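PDB 6WQY: cellulase from Bacteroides salanitronis, which probably hydrolyses internal beta-1,4-glucosidic bonds of cellulose and related plant polysaccharides, as a broad-specificity endoglucanase of glycoside hydrolase family 5, whose catalytic domain this chain contains. Local coordinates for residues D42-G47 against T52-A57; K133-A136 against T140-S143. All blocks are in the same frame, centred on the assembly; numbering follows the deposited sequence. Where two conformers were deposited one is given.

Contact 1: residues D42-G47 against T52-A57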
loop_
_atom_site.group_PDB
_atom_site.type_symbol
_atom_site.label_atom_id
_atom_site.label_comp_id
_atom_site.label_asym_id
_atom_site.label_seq_id
_atom_site.Cartn_x
_atom_site.Cartn_y
_atom_site.Cartn_z
ATOM N N ASP A 42 -2.699 -3.612 11.036
ATOM C CA ASP A 42 -2.599 -4.864 10.304
ATOM C C ASP A 42 -2.282 -6.062 11.196
ATOM O O ASP A 42 -2.530 -7.210 10.782
ATOM C CB ASP A 42 -1.563 -4.778 9.163
ATOM C CG ASP A 42 -0.251 -4.090 9.553
ATOM O OD1 ASP A 42 -0.282 -3.012 10.193
ATOM O OD2 ASP A 42 0.826 -4.638 9.183
ATOM N N ALA A 43 -1.733 -5.831 12.382
ATOM C CA ALA A 43 -1.301 -6.925 13.241
ATOM C C ALA A 43 -2.509 -7.689 13.770
ATOM O O ALA A 43 -3.564 -7.112 14.064
ATOM C CB ALA A 43 -0.483 -6.387 14.410
ATOM N N HIS A 44 -2.341 -8.997 13.912
ATOM C CA HIS A 44 -3.406 -9.844 14.423
ATOM C C HIS A 44 -2.765 -11.021 15.145
ATOM O O HIS A 44 -1.683 -11.481 14.769
ATOM C CB HIS A 44 -4.353 -10.314 13.317
ATOM C CG HIS A 44 -3.675 -11.057 12.214
ATOM N ND1 HIS A 44 -3.720 -12.436 12.113
ATOM C CD2 HIS A 44 -2.944 -10.623 11.165
ATOM C CE1 HIS A 44 -3.038 -12.810 11.044
ATOM N NE2 HIS A 44 -2.557 -11.730 10.451
ATOM N N ASN A 45 -3.456 -11.518 16.163
ATOM C CA ASN A 45 -2.940 -12.591 16.990
ATOM C C ASN A 45 -4.136 -13.339 17.541
ATOM O O ASN A 45 -5.129 -12.729 17.943
ATOM C CB ASN A 45 -2.085 -12.029 18.132
ATOM C CG ASN A 45 -1.248 -13.099 18.817
ATOM O OD1 ASN A 45 -0.894 -14.113 18.214
ATOM N ND2 ASN A 45 -0.922 -12.870 20.084
ATOM N N ASN A 46 -4.039 -14.669 17.531
ATOM C CA ASN A 46 -5.102 -15.530 18.050
ATOM C C ASN A 46 -6.438 -15.246 17.364
ATOM O O ASN A 46 -7.497 -15.276 17.992
ATOM C CB ASN A 46 -5.206 -15.410 19.572
ATOM C CG ASN A 46 -3.921 -15.819 20.275
ATOM O OD1 ASN A 46 -3.219 -16.724 19.826
ATOM N ND2 ASN A 46 -3.606 -15.146 21.376
ATOM N N GLY A 47 -6.381 -14.959 16.064
ATOM C CA GLY A 47 -7.565 -14.805 15.245
ATOM C C GLY A 47 -8.190 -13.425 15.235
ATOM O O GLY A 47 -9.198 -13.225 14.541
ATOM N N THR A 52 -1.209 -3.972 19.120
ATOM C CA THR A 52 0.033 -3.912 19.874
ATOM C C THR A 52 0.729 -5.265 19.966
ATOM O O THR A 52 1.665 -5.408 20.764
ATOM C CB THR A 52 -0.212 -3.338 21.272
ATOM O OG1 THR A 52 -1.163 -4.142 21.969
ATOM C CG2 THR A 52 -0.739 -1.919 21.184
ATOM N N SER A 53 0.323 -6.249 19.158
ATOM C CA SER A 53 0.842 -7.598 19.310
ATOM C C SER A 53 2.042 -7.920 18.431
ATOM O O SER A 53 2.625 -9.004 18.602
ATOM C CB SER A 53 -0.267 -8.622 19.038
ATOM O OG SER A 53 -0.647 -8.657 17.681
ATOM N N TRP A 54 2.407 -7.040 17.496
ATOM C CA TRP A 54 3.532 -7.287 16.598
ATOM C C TRP A 54 4.611 -6.222 16.786
ATOM O O TRP A 54 5.126 -5.657 15.814
ATOM C CB TRP A 54 3.102 -7.345 15.131
ATOM C CG TRP A 54 2.304 -8.555 14.734
ATOM C CD1 TRP A 54 1.863 -9.581 15.528
ATOM C CD2 TRP A 54 1.845 -8.854 13.412
ATOM N NE1 TRP A 54 1.178 -10.495 14.773
ATOM C CE2 TRP A 54 1.136 -10.065 13.470
ATOM C CE3 TRP A 54 1.972 -8.206 12.182
ATOM C CZ2 TRP A 54 0.558 -10.648 12.341
ATOM C CZ3 TRP A 54 1.413 -8.782 11.063
ATOM C CH2 TRP A 54 0.713 -9.993 11.148
ATOM N N GLY A 55 4.948 -5.925 18.030
ATOM C CA GLY A 55 6.137 -5.162 18.311
ATOM C C GLY A 55 5.983 -3.662 18.410
ATOM O O GLY A 55 6.993 -2.980 18.656
ATOM N N ASN A 56 4.780 -3.125 18.246
ATOM C CA ASN A 56 4.550 -1.690 18.348
ATOM C C ASN A 56 3.576 -1.370 19.469
ATOM O O ASN A 56 2.619 -2.106 19.701
ATOM C CB ASN A 56 3.991 -1.138 17.039
ATOM C CG ASN A 56 5.008 -1.163 15.945
ATOM O OD1 ASN A 56 6.083 -0.580 16.095
ATOM N ND2 ASN A 56 4.717 -1.859 14.863
ATOM N N ALA A 57 3.828 -0.268 20.165
ATOM C CA ALA A 57 2.821 0.342 21.020
ATOM C C ALA A 57 1.820 1.094 20.147
ATOM O O ALA A 57 2.033 1.298 18.951
ATOM C CB ALA A 57 3.473 1.257 22.051
#
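The two backbones come closest where A43 CA lies 5.9 Å from W54 CA, as the chain returns from the short hairpin of strands 44-45 and 48-49. The indole of W54 lies flat against the residue opposite: A43 CA stands 3.7 Å from the centroid of the six-membered ring and 14° off its normal, a CH-pi contact over the face. A43 CB sits over the CG-CD2 bond, 3.5 Å from W54 CD2. With chi1 at -71°, W54 CG lies anti to its own carbonyl carbon, which swings the indole across A43 to H44. There W54 CZ2 comes over one face of the imidazole, 3.7 Å from H44 CD2, and the rings meet obliquely, planes at 50°. H44 also meets the ring of H121. Nearer the hairpin, S53 OG rests 3.7 Å from N45 CB while hydrogen-bonding to D50 O. Replacing W54 with an alanine would probably leave A43 without its aromatic cover and the H44 imidazole freer to turn. D42 O accepts a bond from T80 OG1, and N56 is held by N39, A347 and G349, tying both segments to loops at the C-terminal ends of barrel strands. The contact thus combines an apolar indole face, covered by A43 and the backbone N of H44, with a polar edge where W54 NE1 lies 3.0 Å from H44 O.

Contact 2: residues K133-A136 against T140-S143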
loop_
_atom_site.group_PDB
_atom_site.type_symbol
_atom_site.label_atom_id
_atom_site.label_comp_id
_atom_site.label_asym_id
_atom_site.label_seq_id
_atom_site.Cartn_x
_atom_site.Cartn_y
_atom_site.Cartn_z
ATOM N N LYS A 133 -8.710 -18.643 -3.882
ATOM C CA LYS A 133 -8.546 -19.990 -4.407
ATOM C C LYS A 133 -9.895 -20.673 -4.568
ATOM O O LYS A 133 -10.218 -21.203 -5.636
ATOM C CB LYS A 133 -7.634 -20.817 -3.506
ATOM C CG LYS A 133 -7.259 -22.155 -4.156
ATOM C CD LYS A 133 -6.231 -22.964 -3.361
ATOM C CE LYS A 133 -6.803 -23.453 -2.038
ATOM N NZ LYS A 133 -5.814 -24.228 -1.227
ATOM N N ASP A 134 -10.708 -20.648 -3.509
ATOM C CA ASP A 134 -12.007 -21.307 -3.553
ATOM C C ASP A 134 -13.060 -20.462 -4.248
ATOM O O ASP A 134 -13.980 -21.019 -4.848
ATOM C CB ASP A 134 -12.440 -21.687 -2.141
ATOM C CG ASP A 134 -11.498 -22.684 -1.497
ATOM O OD1 ASP A 134 -11.215 -23.730 -2.122
ATOM O OD2 ASP A 134 -11.024 -22.404 -0.373
ATOM N N ALA A 135 -12.946 -19.136 -4.208
ATOM C CA ALA A 135 -13.899 -18.318 -4.943
ATOM C C ALA A 135 -13.817 -18.595 -6.432
ATOM O O ALA A 135 -14.836 -18.525 -7.134
ATOM C CB ALA A 135 -13.635 -16.837 -4.700
ATOM N N ALA A 136 -12.636 -18.944 -6.940
ATOM C CA ALA A 136 -12.470 -19.197 -8.360
ATOM C C ALA A 136 -12.998 -20.560 -8.780
ATOM O O ALA A 136 -13.142 -20.799 -9.982
ATOM C CB ALA A 136 -10.986 -19.081 -8.737
ATOM N N THR A 140 -20.600 -20.293 -4.898
ATOM C CA THR A 140 -21.157 -19.950 -3.592
ATOM C C THR A 140 -20.133 -19.213 -2.739
ATOM O O THR A 140 -20.473 -18.239 -2.046
ATOM C CB THR A 140 -21.633 -21.227 -2.898
ATOM O OG1 THR A 140 -22.564 -21.902 -3.750
ATOM C CG2 THR A 140 -22.326 -20.905 -1.581
ATOM N N VAL A 141 -18.876 -19.649 -2.777
ATOM C CA VAL A 141 -17.825 -18.936 -2.068
ATOM C C VAL A 141 -17.621 -17.557 -2.682
ATOM O O VAL A 141 -17.502 -16.562 -1.961
ATOM C CB VAL A 141 -16.524 -19.760 -2.043
ATOM C CG1 VAL A 141 -15.390 -18.962 -1.409
ATOM C CG2 VAL A 141 -16.737 -21.056 -1.283
ATOM N N ASN A 142 -17.551 -17.471 -4.016
ATOM C CA ASN A 142 -17.365 -16.165 -4.642
ATOM C C ASN A 142 -18.471 -15.202 -4.223
ATOM O O ASN A 142 -18.203 -14.043 -3.876
ATOM C CB ASN A 142 -17.300 -16.330 -6.158
ATOM C CG ASN A 142 -16.720 -15.116 -6.871
ATOM O OD1 ASN A 142 -15.968 -14.336 -6.294
ATOM N ND2 ASN A 142 -17.033 -14.981 -8.149
ATOM N N SER A 143 -19.713 -15.673 -4.194
ATOM C CA SER A 143 -20.814 -14.811 -3.784
ATOM C C SER A 143 -20.664 -14.363 -2.337
ATOM O O SER A 143 -20.938 -13.198 -2.017
ATOM C CB SER A 143 -22.143 -15.540 -3.984
ATOM O OG SER A 143 -22.422 -15.684 -5.362
#
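V141 and N142, in the first turn of helix 139-159, touch D134 and A135 at the end of the short helix 132-135, and the backbones come as near as 4.1 Å between A135 CA and N142 CA. V141 points its CB at the other segment. Its CG1, anti to the backbone N at chi1 175°, is the branch that touches: V141 CG1 sits 3.7 Å from A135 N and 4.1 Å from D134 CB. The methyl thus packs on the peptide joining D134 to A135 more closely than on the alanine methyl, since V141 CG1 to A135 CB is 4.3 Å. N142 meets A135 differently, alongside its backbone and methyl. N142 CB lies 3.4 Å from A135 O, and the amide oxygen N142 OD1 is 3.8 Å from A135 CB. With chi1 at -164°, CG stands anti to the backbone N, and the buried amide is satisfied on both ends by helix 191-209: OD1 accepts from W199 NE1 and ND2 donates to E198 OE1. A135 touches W199 as well. No hydrogen bond crosses between the segments; a residue as small as A135 is consistent with the close CA approach. D138 OD1, just before helix 139-159, accepts from T140 N near the start of that helix. The geometry is that of two helices joined by a short connection, the first in the beta-alpha loop after barrel strand 114-118, the second the outer helix 139-159 of a TIM barrel.

Overall arrangement
Both contacts belong to connections that follow strands of the eight-stranded TIM barrel: contact 1 lies after strand 34-37, contact 2 in the helical connection after strand 114-118, where A135, A136 and N142 touch helix 191-209. They come in series along the chain and do not touch; their centres are 28 Å apart and their nearest atoms about 17 Å. In glycoside hydrolase family 5 the substrate cleft lies at the C-terminal ends of the barrel strands, the side from which both connections emerge. Contact 1 has a link between them, as H44 meets H121. Bound magnesium ions lie about 5 Å from the N45 side chain and about 4 Å from that of D134.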